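Long-range contacts in RNA-dependent RNA polymerase (Qualyub virus, PDB 6DX1), which probably acts as a viral OTU-domain cysteine protease that removes ubiquitin from conjugated proteins, within a larger nairovirus RNA polymerase polypeptide: residues E33-D38 with F148-F153; K112-F117 with L138-L143. All coordinates share one frame; numbering follows the deposited sequence.

Contact 1. Residues E33-D38 with F148-F153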
loop_
_atom_site.group_PDB
_atom_site.type_symbol
_atom_site.label_atom_id
_atom_site.label_comp_id
_atom_site.label_asym_id
_atom_site.label_seq_id
_atom_site.Cartn_x
_atom_site.Cartn_y
_atom_site.Cartn_z
ATOM N N GLU A 33 -9.281 -9.161 -5.652
ATOM C CA GLU A 33 -10.051 -8.314 -6.558
ATOM C C GLU A 33 -9.075 -7.570 -7.455
ATOM O O GLU A 33 -8.228 -6.815 -6.969
ATOM C CB GLU A 33 -10.950 -7.346 -5.790
ATOM C CG GLU A 33 -11.956 -8.093 -4.901
ATOM C CD GLU A 33 -13.019 -7.212 -4.283
ATOM O OE1 GLU A 33 -13.001 -5.987 -4.506
ATOM O OE2 GLU A 33 -13.886 -7.757 -3.561
ATOM N N LEU A 34 -9.192 -7.793 -8.759
ATOM C CA LEU A 34 -8.236 -7.246 -9.712
ATOM C C LEU A 34 -8.430 -5.745 -9.895
ATOM O O LEU A 34 -9.544 -5.220 -9.787
ATOM C CB LEU A 34 -8.390 -7.942 -11.062
ATOM C CG LEU A 34 -8.012 -9.419 -11.149
ATOM C CD1 LEU A 34 -8.306 -9.940 -12.542
ATOM C CD2 LEU A 34 -6.533 -9.585 -10.824
ATOM N N THR A 35 -7.326 -5.055 -10.187
ATOM C CA THR A 35 -7.352 -3.656 -10.584
ATOM C C THR A 35 -6.942 -3.556 -12.046
ATOM O O THR A 35 -6.280 -4.446 -12.584
ATOM C CB THR A 35 -6.403 -2.801 -9.741
ATOM O OG1 THR A 35 -5.060 -3.256 -9.954
ATOM C CG2 THR A 35 -6.773 -2.886 -8.245
ATOM N N LEU A 36 -7.347 -2.467 -12.686
ATOM C CA LEU A 36 -6.942 -2.239 -14.068
ATOM C C LEU A 36 -5.419 -2.203 -14.146
ATOM O O LEU A 36 -4.780 -1.538 -13.319
ATOM C CB LEU A 36 -7.531 -0.924 -14.570
ATOM C CG LEU A 36 -7.660 -0.783 -16.090
ATOM C CD1 LEU A 36 -8.684 -1.769 -16.652
ATOM C CD2 LEU A 36 -8.065 0.651 -16.417
ATOM N N PRO A 37 -4.795 -2.909 -15.104
ATOM C CA PRO A 37 -3.318 -2.926 -15.175
ATOM C C PRO A 37 -2.753 -1.696 -15.874
ATOM O O PRO A 37 -2.164 -1.756 -16.969
ATOM C CB PRO A 37 -3.042 -4.224 -15.944
ATOM C CG PRO A 37 -4.216 -4.361 -16.857
ATOM C CD PRO A 37 -5.403 -3.870 -16.043
ATOM N N ASP A 38 -2.936 -0.541 -15.246
ATOM C CA ASP A 38 -2.262 0.672 -15.673
ATOM C C ASP A 38 -1.397 1.178 -14.521
ATOM O O ASP A 38 -1.254 0.517 -13.486
ATOM C CB ASP A 38 -3.269 1.710 -16.210
ATOM C CG ASP A 38 -4.161 2.341 -15.132
ATOM O OD1 ASP A 38 -3.964 2.096 -13.926
ATOM O OD2 ASP A 38 -5.084 3.107 -15.518
ATOM N N PHE A 148 6.354 -6.225 -11.907
ATOM C CA PHE A 148 6.236 -4.943 -12.621
ATOM C C PHE A 148 5.399 -3.927 -11.846
ATOM O O PHE A 148 4.746 -3.048 -12.425
ATOM C CB PHE A 148 5.694 -5.160 -14.038
ATOM C CG PHE A 148 6.470 -6.194 -14.817
ATOM C CD1 PHE A 148 7.788 -5.957 -15.188
ATOM C CD2 PHE A 148 5.892 -7.405 -15.145
ATOM C CE1 PHE A 148 8.505 -6.919 -15.898
ATOM C CE2 PHE A 148 6.603 -8.376 -15.841
ATOM C CZ PHE A 148 7.911 -8.130 -16.218
ATOM N N ASP A 149 5.445 -4.037 -10.518
ATOM C CA ASP A 149 4.827 -3.084 -9.602
ATOM C C ASP A 149 3.327 -2.961 -9.820
ATOM O O ASP A 149 2.742 -1.895 -9.607
ATOM C CB ASP A 149 5.499 -1.722 -9.687
ATOM C CG ASP A 149 6.785 -1.685 -8.897
ATOM O OD1 ASP A 149 7.699 -0.952 -9.296
ATOM O OD2 ASP A 149 6.880 -2.423 -7.884
ATOM N N HIS A 150 2.697 -4.051 -10.229
ATOM C CA HIS A 150 1.247 -4.089 -10.260
ATOM C C HIS A 150 0.714 -4.491 -8.888
ATOM O O HIS A 150 1.271 -5.374 -8.225
ATOM C CB HIS A 150 0.728 -5.056 -11.318
ATOM C CG HIS A 150 -0.764 -5.117 -11.350
ATOM N ND1 HIS A 150 -1.532 -4.140 -11.951
ATOM C CD2 HIS A 150 -1.632 -5.986 -10.782
ATOM C CE1 HIS A 150 -2.813 -4.424 -11.773
ATOM N NE2 HIS A 150 -2.900 -5.539 -11.068
ATOM N N PHE A 151 -0.364 -3.838 -8.468
ATOM C CA PHE A 151 -1.029 -4.126 -7.196
ATOM C C PHE A 151 -2.472 -4.522 -7.453
ATOM O O PHE A 151 -3.198 -3.804 -8.150
ATOM C CB PHE A 151 -1.038 -2.908 -6.265
ATOM C CG PHE A 151 0.327 -2.472 -5.789
ATOM C CD1 PHE A 151 0.884 -3.027 -4.642
ATOM C CD2 PHE A 151 1.021 -1.468 -6.452
ATOM C CE1 PHE A 151 2.139 -2.604 -4.186
ATOM C CE2 PHE A 151 2.275 -1.040 -6.006
ATOM C CZ PHE A 151 2.833 -1.618 -4.874
ATOM N N ASP A 152 -2.895 -5.626 -6.851
ATOM C CA ASP A 152 -4.304 -5.983 -6.756
ATOM C C ASP A 152 -4.753 -5.897 -5.304
ATOM O O ASP A 152 -3.939 -5.792 -4.382
ATOM C CB ASP A 152 -4.539 -7.382 -7.315
ATOM C CG ASP A 152 -4.264 -7.458 -8.810
ATOM O OD1 ASP A 152 -3.471 -8.326 -9.231
ATOM O OD2 ASP A 152 -4.852 -6.642 -9.558
ATOM N N PHE A 153 -6.067 -5.938 -5.090
ATOM C CA PHE A 153 -6.621 -5.796 -3.752
ATOM C C PHE A 153 -6.950 -7.166 -3.170
ATOM O O PHE A 153 -7.400 -8.062 -3.882
ATOM C CB PHE A 153 -7.882 -4.929 -3.786
ATOM C CG PHE A 153 -8.547 -4.753 -2.455
ATOM C CD1 PHE A 153 -7.837 -4.304 -1.351
ATOM C CD2 PHE A 153 -9.906 -4.988 -2.322
ATOM C CE1 PHE A 153 -8.463 -4.123 -0.127
ATOM C CE2 PHE A 153 -10.543 -4.802 -1.102
ATOM C CZ PHE A 153 -9.820 -4.382 0.004
HETATM O O HOH W 1 -0.275 -2.240 -13.594
#
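T35 and D152 meet where the loop leaving strand 30-33 passes over strand 150-156. The T35 hydroxyl, set between its backbone N and carbonyl carbon (chi1 63°), turns toward strand 150-156 and donates to F151 O, with OG1 2.6 Å from that oxygen and in its carbonyl plane. T35 N gives a second bond to D152 OD2 at 3.0 Å, arriving on the anti side of the carboxylate. H150 NE2 donates to the same OD2 over 2.7 Å; this bond lies near the imidazole plane but comes from above the carboxylate plane. The H150 ring, its CG anti to N (chi1 179°), passes T35 head to tail and brings CE1 3.1 Å from T35 OG1. A water bridges H150 ND1 to D38 O. L34 runs beside D152, its CD2 3.6 Å from OD2. At the strand end, E33 and F153 form an antiparallel hydrogen-bonded pair, and E33 OE1 lies in the F153 ring plane, 3.9 Å from CD2. H150 also packs on C41 at the start of helix 41-51, consistent with the Cys-His-acid site of OTU cysteine proteases. Two N-H donors on D152 OD2, and partners at both H150 nitrogens, should limit rotation of the two groups, and T35 N probably helps to hold the carboxylate in place.

Contact 2. Residues K112-F117 with L138-L143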
loop_
_atom_site.group_PDB
_atom_site.type_symbol
_atom_site.label_atom_id
_atom_site.label_comp_id
_atom_site.label_asym_id
_atom_site.label_seq_id
_atom_site.Cartn_x
_atom_site.Cartn_y
_atom_site.Cartn_z
ATOM N N LYS A 112 -5.014 5.948 9.694
ATOM C CA LYS A 112 -4.762 5.324 10.992
ATOM C C LYS A 112 -5.038 3.823 10.943
ATOM O O LYS A 112 -5.708 3.249 11.805
ATOM C CB LYS A 112 -5.576 6.010 12.094
ATOM C CG LYS A 112 -5.299 7.503 12.207
ATOM C CD LYS A 112 -3.867 7.768 12.659
ATOM C CE LYS A 112 -3.696 9.190 13.173
ATOM N NZ LYS A 112 -3.195 10.135 12.149
ATOM N N LEU A 113 -4.514 3.176 9.906
ATOM C CA LEU A 113 -4.563 1.731 9.830
ATOM C C LEU A 113 -3.284 1.238 9.182
ATOM O O LEU A 113 -2.426 2.023 8.766
ATOM C CB LEU A 113 -5.792 1.240 9.066
ATOM C CG LEU A 113 -6.164 1.991 7.792
ATOM C CD1 LEU A 113 -5.123 1.863 6.706
ATOM C CD2 LEU A 113 -7.512 1.492 7.295
ATOM N N THR A 114 -3.178 -0.073 9.087
ATOM C CA THR A 114 -1.988 -0.711 8.561
ATOM C C THR A 114 -2.165 -0.993 7.074
ATOM O O THR A 114 -3.267 -1.296 6.618
ATOM C CB THR A 114 -1.735 -1.990 9.360
ATOM O OG1 THR A 114 -1.505 -1.617 10.725
ATOM C CG2 THR A 114 -0.560 -2.786 8.823
ATOM N N VAL A 115 -1.077 -0.855 6.313
ATOM C CA VAL A 115 -1.049 -1.173 4.888
ATOM C C VAL A 115 0.014 -2.243 4.684
ATOM O O VAL A 115 1.148 -2.081 5.156
ATOM C CB VAL A 115 -0.734 0.073 4.034
ATOM C CG1 VAL A 115 -0.661 -0.289 2.544
ATOM C CG2 VAL A 115 -1.754 1.184 4.276
ATOM N N ILE A 116 -0.337 -3.330 3.989
ATOM C CA ILE A 116 0.594 -4.434 3.762
ATOM C C ILE A 116 0.669 -4.748 2.273
ATOM O O ILE A 116 -0.366 -4.866 1.607
ATOM C CB ILE A 116 0.198 -5.697 4.546
ATOM C CG1 ILE A 116 0.034 -5.370 6.029
ATOM C CG2 ILE A 116 1.269 -6.775 4.363
ATOM C CD1 ILE A 116 -0.554 -6.555 6.816
ATOM N N PHE A 117 1.896 -4.867 1.758
ATOM C CA PHE A 117 2.168 -5.390 0.416
ATOM C C PHE A 117 2.612 -6.840 0.547
ATOM O O PHE A 117 3.663 -7.112 1.148
ATOM C CB PHE A 117 3.300 -4.631 -0.283
ATOM C CG PHE A 117 3.058 -3.156 -0.538
ATOM C CD1 PHE A 117 1.838 -2.541 -0.284
ATOM C CD2 PHE A 117 4.105 -2.386 -1.061
ATOM C CE1 PHE A 117 1.665 -1.174 -0.546
ATOM C CE2 PHE A 117 3.940 -1.028 -1.324
ATOM C CZ PHE A 117 2.729 -0.421 -1.072
ATOM N N LEU A 138 -5.811 -8.641 9.445
ATOM C CA LEU A 138 -7.242 -8.418 9.604
ATOM C C LEU A 138 -7.575 -6.939 9.779
ATOM O O LEU A 138 -8.688 -6.522 9.455
ATOM C CB LEU A 138 -7.777 -9.237 10.783
ATOM C CG LEU A 138 -7.757 -10.749 10.556
ATOM C CD1 LEU A 138 -8.038 -11.496 11.859
ATOM C CD2 LEU A 138 -8.749 -11.157 9.478
ATOM N N THR A 139 -6.633 -6.130 10.272
ATOM C CA THR A 139 -6.852 -4.699 10.463
ATOM C C THR A 139 -6.103 -3.866 9.427
ATOM O O THR A 139 -5.733 -2.713 9.694
ATOM C CB THR A 139 -6.432 -4.261 11.861
ATOM O OG1 THR A 139 -4.999 -4.280 11.951
ATOM C CG2 THR A 139 -7.040 -5.188 12.916
ATOM N N ALA A 140 -5.854 -4.436 8.255
ATOM C CA ALA A 140 -5.008 -3.776 7.271
ATOM C C ALA A 140 -5.723 -3.624 5.938
ATOM O O ALA A 140 -6.695 -4.329 5.626
ATOM C CB ALA A 140 -3.697 -4.549 7.042
ATOM N N ILE A 141 -5.220 -2.671 5.156
ATOM C CA ILE A 141 -5.422 -2.686 3.712
ATOM C C ILE A 141 -4.367 -3.633 3.148
ATOM O O ILE A 141 -3.170 -3.346 3.220
ATOM C CB ILE A 141 -5.288 -1.290 3.100
ATOM C CG1 ILE A 141 -6.232 -0.301 3.790
ATOM C CG2 ILE A 141 -5.553 -1.346 1.591
ATOM C CD1 ILE A 141 -6.116 1.132 3.258
ATOM N N ASN A 142 -4.807 -4.762 2.611
ATOM C CA ASN A 142 -3.930 -5.794 2.074
ATOM C C ASN A 142 -3.864 -5.685 0.559
ATOM O O ASN A 142 -4.896 -5.730 -0.109
ATOM C CB ASN A 142 -4.434 -7.186 2.465
ATOM C CG ASN A 142 -4.407 -7.409 3.964
ATOM O OD1 ASN A 142 -3.380 -7.794 4.520
ATOM N ND2 ASN A 142 -5.528 -7.149 4.630
ATOM N N LEU A 143 -2.650 -5.582 0.016
ATOM C CA LEU A 143 -2.456 -5.509 -1.426
ATOM C C LEU A 143 -1.612 -6.686 -1.902
ATOM O O LEU A 143 -0.641 -7.083 -1.242
ATOM C CB LEU A 143 -1.766 -4.199 -1.829
ATOM C CG LEU A 143 -2.441 -2.874 -1.481
ATOM C CD1 LEU A 143 -1.820 -1.760 -2.314
ATOM C CD2 LEU A 143 -3.939 -2.932 -1.710
HETATM O O HOH W 2 -3.981 -1.196 11.943
#
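Strands 114-117 and 140-143 run parallel, their axes 15° apart, with T114 opposite A140 and F117 opposite L143; three backbone bonds join them, from I141 N to T114 O (2.8 Å), from I116 N to I141 O and from L143 N to I116 O. Side chains alternate between two faces. On the face of V115, F117, I141 and L143, L113 at the strand entry crosses I141 obliquely, its CD1 3.7 Å from I141 CD1; with CG between the backbone N and the carbonyl carbon (chi1 42°), L113 carries its branched end over the neighbouring strand. F117 and L143 run abreast on this face, with L143 CD1 4.0 Å from F117 CE1. Helices 41-51 and 101-111 cover this face: L143 packs on F42 and A45, V115 on A104. These strands form the middle of the mixed sheet of the OTU-like domain, and the segment between them contains strand 125-132, which flanks 114-120 on the side away from 140-146; the two parallel strands are thus linked by way of an antiparallel neighbour, with no alpha helix between them. On the other face, I116 reaches back along its strand, CG1 beside the backbone N (chi1 -54°), and sets CD1 3.7 Å from A140 CB and 3.8 Å from N142 OD1. The N142 amide itself is held by its OD1 bond to W118 NE1 and its ND2 bond to Y137 O, so I116 meets an oxygen already engaged. A140 CB also lies 4.0 Å from T114 CB. The T114 hydroxyl bonds to G135 N and, through a water, to T139 O.

How the contacts relate
Contact 2 is buried in the middle of the sheet, whereas contact 1 lies at its edge, partly open, where outermost strand 30-33 gives way to a loop. Strands 140-146 and 150-156 are consecutive antiparallel neighbours, so the two contacts share one sheet and touch: F151 CE1 lies 3.7 Å from F117 CD2, and F153 CD1 packs against N142 O. Helix 41-51 reaches both, through C41 and T48 at contact 1 and through F42, A45 and F49 at contact 2. The chemistry follows position: mainly backbone bonds and apolar packing, aromatic as well as aliphatic, at the centre; at the margin one backbone pair joined by side-chain hydrogen bonds round a histidine and a carboxylate.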